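PDB 5KLH: surface glycoprotein from Trypanosoma brucei, which is a procyclic-stage surface antigen with a bilobed ectodomain held by a transmembrane helix, and is thought to act as a sensor. Local coordinates for residues Pro90-Cys101 / Glu144-Leu155. Residues are numbered along the deposited sequence; the frame is centred on the assembly and turned at random.
Sequences PLHATRERWFSC and EKCGYCKQEVYL
An antiparallel ribbon, in which His92 to Ser100 runs against Lys145 to Leu155, forms the bridge between the lobes of this bilobed ectodomain. Two-stranded in its middle, it merges at one end with the large sheet, where Leu91 and Leu155 touch Leu73; at the other, strand 132-135 joins beside Tyr148 and the disulfide-rich small lobe begins, where Cys101, Cys146 and Cys149 are tied to Cys115, Cys140 and Cys126. Backbone bonds alternate regularly from Ala93 to Arg97, as between Arg95 N and Gln151 O (2.9 Å), and the strand directions lie 154° apart. Opposite Phe99, which bonds to Gly147 O through N and to Cys146 N through O, a beta bulge at Cys146-Gly147 breaks this pattern.

One face of the ribbon carries a row of polar and aromatic side chains. A bend at chi2 (-65°) brings Glu152 OE1 alongside Thr94, toward His92, where it takes two bonds: His92 NE2 at 2.6 Å from the anti side, and Thr94 OG1 at 2.8 Å on the syn lone pair. The NE2 bond, near the ring plane, limits rotation of the imidazole, whose CD2 also lies over the Tyr154 ring. A water spans Thr94 OG1 and Glu152 OE2.

Farther along, three flat groups interlock. Tyr148 CB sits over the five-membered ring of Trp98, 3.5 Å from its centroid, in a CH-pi contact, while Tyr148 CD2 comes within 3.3 Å of Trp98 CZ2. The Glu96 carboxylate stacks on the Tyr148 ring, planes 19° apart, held there by a 3.2 Å bond from Trp98 NE1 to OE1.

On the other face, Phe99 is buried in the small lobe, its ring meeting His119 and its edge turned to Cys146 SG. Where the ribbon ends, Lys145 reaches across beside Trp98 and donates from NZ to Ser100 OG at 2.8 Å.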
loop_
_atom_site.group_PDB
_atom_site.type_symbol
_atom_site.label_atom_id
_atom_site.label_comp_id
_atom_site.label_asym_id
_atom_site.label_seq_id
_atom_site.Cartn_x
_atom_site.Cartn_y
_atom_site.Cartn_z
ATOM N N PRO A 90 -7.969 -6.092 -8.203
ATOM C CA PRO A 90 -8.162 -5.811 -9.628
ATOM C C PRO A 90 -6.853 -5.864 -10.408
ATOM O O PRO A 90 -5.868 -5.282 -9.963
ATOM C CB PRO A 90 -8.751 -4.392 -9.638
ATOM C CG PRO A 90 -8.354 -3.802 -8.345
ATOM C CD PRO A 90 -8.308 -4.935 -7.357
ATOM N N LEU A 91 -6.859 -6.554 -11.549
ATOM C CA LEU A 91 -5.685 -6.598 -12.436
ATOM C C LEU A 91 -5.322 -5.224 -12.959
ATOM O O LEU A 91 -4.148 -4.917 -13.192
ATOM C CB LEU A 91 -5.942 -7.531 -13.603
ATOM C CG LEU A 91 -6.075 -8.997 -13.210
ATOM C CD1 LEU A 91 -6.665 -9.784 -14.361
ATOM C CD2 LEU A 91 -4.721 -9.547 -12.816
ATOM N N HIS A 92 -6.347 -4.401 -13.142
ATOM C CA HIS A 92 -6.173 -3.051 -13.646
ATOM C C HIS A 92 -7.026 -2.108 -12.836
ATOM O O HIS A 92 -8.178 -2.406 -12.545
ATOM C CB HIS A 92 -6.558 -2.969 -15.127
ATOM C CG HIS A 92 -6.871 -1.580 -15.583
ATOM N ND1 HIS A 92 -8.147 -1.176 -15.919
ATOM C CD2 HIS A 92 -6.077 -0.492 -15.730
ATOM C CE1 HIS A 92 -8.123 0.103 -16.259
ATOM N NE2 HIS A 92 -6.880 0.537 -16.163
ATOM N N ALA A 93 -6.476 -0.959 -12.475
ATOM C CA ALA A 93 -7.270 0.053 -11.808
ATOM C C ALA A 93 -7.108 1.388 -12.500
ATOM O O ALA A 93 -6.056 1.695 -13.073
ATOM C CB ALA A 93 -6.885 0.162 -10.329
ATOM N N THR A 94 -8.178 2.167 -12.453
ATOM C CA THR A 94 -8.161 3.535 -12.913
ATOM C C THR A 94 -8.069 4.428 -11.694
ATOM O O THR A 94 -9.054 4.627 -10.985
ATOM C CB THR A 94 -9.406 3.862 -13.722
ATOM O OG1 THR A 94 -9.476 2.978 -14.848
ATOM C CG2 THR A 94 -9.368 5.299 -14.201
ATOM N N ARG A 95 -6.877 4.943 -11.436
ATOM C CA ARG A 95 -6.642 5.730 -10.235
ATOM C C ARG A 95 -7.031 7.183 -10.479
ATOM O O ARG A 95 -6.528 7.817 -11.405
ATOM C CB ARG A 95 -5.170 5.609 -9.820
ATOM C CG ARG A 95 -4.854 6.070 -8.414
ATOM C CD ARG A 95 -3.342 6.192 -8.213
ATOM N NE ARG A 95 -2.667 4.898 -8.079
ATOM C CZ ARG A 95 -1.359 4.705 -8.262
ATOM N NH1 ARG A 95 -0.567 5.711 -8.608
ATOM N NH2 ARG A 95 -0.838 3.495 -8.109
ATOM N N GLU A 96 -7.940 7.702 -9.660
ATOM C CA GLU A 96 -8.376 9.085 -9.792
ATOM C C GLU A 96 -7.841 9.906 -8.628
ATOM O O GLU A 96 -8.139 9.603 -7.469
ATOM C CB GLU A 96 -9.908 9.169 -9.845
ATOM C CG GLU A 96 -10.536 8.338 -10.961
ATOM C CD GLU A 96 -12.059 8.405 -10.978
ATOM O OE1 GLU A 96 -12.649 9.099 -10.119
ATOM O OE2 GLU A 96 -12.663 7.762 -11.864
ATOM N N ARG A 97 -7.040 10.928 -8.920
ATOM C CA ARG A 97 -6.621 11.850 -7.867
ATOM C C ARG A 97 -7.356 13.170 -8.042
ATOM O O ARG A 97 -7.165 13.876 -9.041
ATOM C CB ARG A 97 -5.100 12.041 -7.866
ATOM C CG ARG A 97 -4.331 10.775 -7.446
ATOM C CD ARG A 97 -4.987 10.088 -6.226
ATOM N NE ARG A 97 -4.514 8.716 -6.016
ATOM C CZ ARG A 97 -4.667 8.025 -4.886
ATOM N NH1 ARG A 97 -5.275 8.568 -3.835
ATOM N NH2 ARG A 97 -4.203 6.784 -4.801
ATOM N N TRP A 98 -8.218 13.479 -7.072
ATOM C CA TRP A 98 -9.126 14.613 -7.160
ATOM C C TRP A 98 -8.551 15.882 -6.549
ATOM O O TRP A 98 -7.858 15.828 -5.541
ATOM C CB TRP A 98 -10.443 14.286 -6.458
ATOM C CG TRP A 98 -11.358 13.419 -7.246
ATOM C CD1 TRP A 98 -11.265 12.069 -7.421
ATOM C CD2 TRP A 98 -12.525 13.841 -7.952
ATOM N NE1 TRP A 98 -12.300 11.624 -8.210
ATOM C CE2 TRP A 98 -13.090 12.692 -8.547
ATOM C CE3 TRP A 98 -13.145 15.077 -8.151
ATOM C CZ2 TRP A 98 -14.251 12.746 -9.317
ATOM C CZ3 TRP A 98 -14.293 15.129 -8.919
ATOM C CH2 TRP A 98 -14.833 13.972 -9.495
ATOM N N PHE A 99 -8.873 17.015 -7.161
ATOM C CA PHE A 99 -8.604 18.314 -6.558
ATOM C C PHE A 99 -9.868 18.807 -5.874
ATOM O O PHE A 99 -10.904 18.995 -6.519
ATOM C CB PHE A 99 -8.134 19.330 -7.607
ATOM C CG PHE A 99 -7.740 20.660 -7.018
ATOM C CD1 PHE A 99 -8.692 21.642 -6.789
ATOM C CD2 PHE A 99 -6.420 20.913 -6.689
ATOM C CE1 PHE A 99 -8.332 22.861 -6.235
ATOM C CE2 PHE A 99 -6.050 22.125 -6.139
ATOM C CZ PHE A 99 -7.018 23.103 -5.917
ATOM N N SER A 100 -9.784 18.986 -4.557
ATOM C CA SER A 100 -10.880 19.534 -3.767
ATOM C C SER A 100 -10.465 20.919 -3.302
ATOM O O SER A 100 -9.362 21.090 -2.778
ATOM C CB SER A 100 -11.195 18.647 -2.563
ATOM O OG SER A 100 -11.410 17.301 -2.960
ATOM N N CYS A 101 -11.323 21.909 -3.511
ATOM C CA CYS A 101 -10.968 23.261 -3.099
ATOM C C CYS A 101 -11.145 23.374 -1.595
ATOM O O CYS A 101 -12.256 23.238 -1.082
ATOM C CB CYS A 101 -11.815 24.306 -3.824
ATOM S SG CYS A 101 -11.434 26.008 -3.346
ATOM N N GLU A 144 -15.730 22.677 -3.322
ATOM C CA GLU A 144 -16.044 21.944 -4.547
ATOM C C GLU A 144 -14.987 20.908 -4.917
ATOM O O GLU A 144 -13.797 21.090 -4.663
ATOM C CB GLU A 144 -16.230 22.909 -5.730
ATOM C CG GLU A 144 -17.420 23.828 -5.610
ATOM C CD GLU A 144 -17.860 24.370 -6.952
ATOM O OE1 GLU A 144 -17.237 25.326 -7.447
ATOM O OE2 GLU A 144 -18.831 23.830 -7.519
ATOM N N LYS A 145 -15.443 19.813 -5.519
ATOM C CA LYS A 145 -14.547 18.876 -6.185
ATOM C C LYS A 145 -14.376 19.378 -7.606
ATOM O O LYS A 145 -15.305 19.278 -8.411
ATOM C CB LYS A 145 -15.114 17.455 -6.181
ATOM C CG LYS A 145 -15.564 16.972 -4.811
ATOM C CD LYS A 145 -14.385 16.884 -3.867
ATOM C CE LYS A 145 -14.803 16.497 -2.450
ATOM N NZ LYS A 145 -13.619 16.450 -1.526
ATOM N N CYS A 146 -13.207 19.925 -7.913
ATOM C CA CYS A 146 -13.053 20.694 -9.147
ATOM C C CYS A 146 -12.681 19.854 -10.353
ATOM O O CYS A 146 -13.006 20.208 -11.488
ATOM C CB CYS A 146 -12.015 21.792 -8.933
ATOM S SG CYS A 146 -12.435 22.798 -7.502
ATOM N N GLY A 147 -12.006 18.741 -10.116
ATOM C CA GLY A 147 -11.623 17.862 -11.203
ATOM C C GLY A 147 -10.724 16.757 -10.707
ATOM O O GLY A 147 -10.444 16.681 -9.509
ATOM N N TYR A 148 -10.280 15.886 -11.609
ATOM C CA TYR A 148 -9.408 14.804 -11.189
ATOM C C TYR A 148 -8.457 14.359 -12.272
ATOM O O TYR A 148 -8.784 14.370 -13.463
ATOM C CB TYR A 148 -10.222 13.600 -10.687
ATOM C CG TYR A 148 -11.051 12.858 -11.720
ATOM C CD1 TYR A 148 -10.525 11.774 -12.420
ATOM C CD2 TYR A 148 -12.374 13.199 -11.945
ATOM C CE1 TYR A 148 -11.296 11.073 -13.339
ATOM C CE2 TYR A 148 -13.153 12.499 -12.858
ATOM C CZ TYR A 148 -12.604 11.442 -13.552
ATOM O OH TYR A 148 -13.368 10.748 -14.467
ATOM N N CYS A 149 -7.264 13.986 -11.834
ATOM C CA CYS A 149 -6.258 13.429 -12.710
ATOM C C CYS A 149 -6.401 11.920 -12.744
ATOM O O CYS A 149 -6.564 11.276 -11.698
ATOM C CB CYS A 149 -4.859 13.811 -12.249
ATOM S SG CYS A 149 -3.594 13.301 -13.410
ATOM N N LYS A 150 -6.329 11.355 -13.945
ATOM C CA LYS A 150 -6.571 9.932 -14.114
ATOM C C LYS A 150 -5.331 9.208 -14.619
ATOM O O LYS A 150 -4.713 9.631 -15.595
ATOM C CB LYS A 150 -7.743 9.724 -15.071
ATOM C CG LYS A 150 -8.025 8.287 -15.422
ATOM C CD LYS A 150 -9.158 8.201 -16.437
ATOM C CE LYS A 150 -8.943 9.192 -17.572
ATOM N NZ LYS A 150 -9.887 10.352 -17.471
ATOM N N GLN A 151 -4.965 8.123 -13.937
ATOM C CA GLN A 151 -3.849 7.295 -14.368
ATOM C C GLN A 151 -4.281 5.839 -14.432
ATOM O O GLN A 151 -5.019 5.370 -13.566
ATOM C CB GLN A 151 -2.648 7.452 -13.427
ATOM C CG GLN A 151 -2.030 8.850 -13.408
ATOM C CD GLN A 151 -1.128 9.135 -14.600
ATOM O OE1 GLN A 151 -1.053 8.353 -15.551
ATOM N NE2 GLN A 151 -0.430 10.269 -14.548
ATOM N N GLU A 152 -3.838 5.132 -15.468
ATOM C CA GLU A 152 -4.121 3.700 -15.587
ATOM C C GLU A 152 -2.966 2.879 -15.043
ATOM O O GLU A 152 -1.814 3.074 -15.448
ATOM C CB GLU A 152 -4.395 3.315 -17.051
ATOM C CG GLU A 152 -5.430 4.192 -17.751
ATOM C CD GLU A 152 -6.831 4.082 -17.165
ATOM O OE1 GLU A 152 -7.125 3.133 -16.404
ATOM O OE2 GLU A 152 -7.656 4.966 -17.479
ATOM N N VAL A 153 -3.272 1.978 -14.114
ATOM C CA VAL A 153 -2.255 1.137 -13.488
ATOM C C VAL A 153 -2.633 -0.340 -13.496
ATOM O O VAL A 153 -3.822 -0.697 -13.549
ATOM C CB VAL A 153 -1.997 1.568 -12.041
ATOM C CG1 VAL A 153 -1.583 3.027 -12.024
ATOM C CG2 VAL A 153 -3.256 1.392 -11.196
ATOM N N TYR A 154 -1.615 -1.195 -13.435
ATOM C CA TYR A 154 -1.829 -2.636 -13.484
ATOM C C TYR A 154 -1.089 -3.329 -12.355
ATOM O O TYR A 154 0.109 -3.090 -12.144
ATOM C CB TYR A 154 -1.391 -3.201 -14.826
ATOM C CG TYR A 154 -2.132 -2.592 -15.987
ATOM C CD1 TYR A 154 -1.716 -1.401 -16.551
ATOM C CD2 TYR A 154 -3.274 -3.202 -16.504
ATOM C CE1 TYR A 154 -2.393 -0.839 -17.616
ATOM C CE2 TYR A 154 -3.961 -2.637 -17.571
ATOM C CZ TYR A 154 -3.524 -1.460 -18.109
ATOM O OH TYR A 154 -4.214 -0.905 -19.168
ATOM N N LEU A 155 -1.795 -4.195 -11.644
ATOM C CA LEU A 155 -1.221 -4.916 -10.516
ATOM C C LEU A 155 0.005 -5.741 -10.901
ATOM O O LEU A 155 -0.040 -6.530 -11.853
ATOM C CB LEU A 155 -2.270 -5.843 -9.910
ATOM C CG LEU A 155 -1.842 -6.584 -8.649
ATOM C CD1 LEU A 155 -1.612 -5.604 -7.505
ATOM C CD2 LEU A 155 -2.932 -7.573 -8.298
HETATM O O HOH W 1 -2.215 -6.842 -13.565
HETATM O O HOH W 2 -10.298 4.208 -17.602
HETATM O O HOH W 3 -12.152 7.771 -14.507
#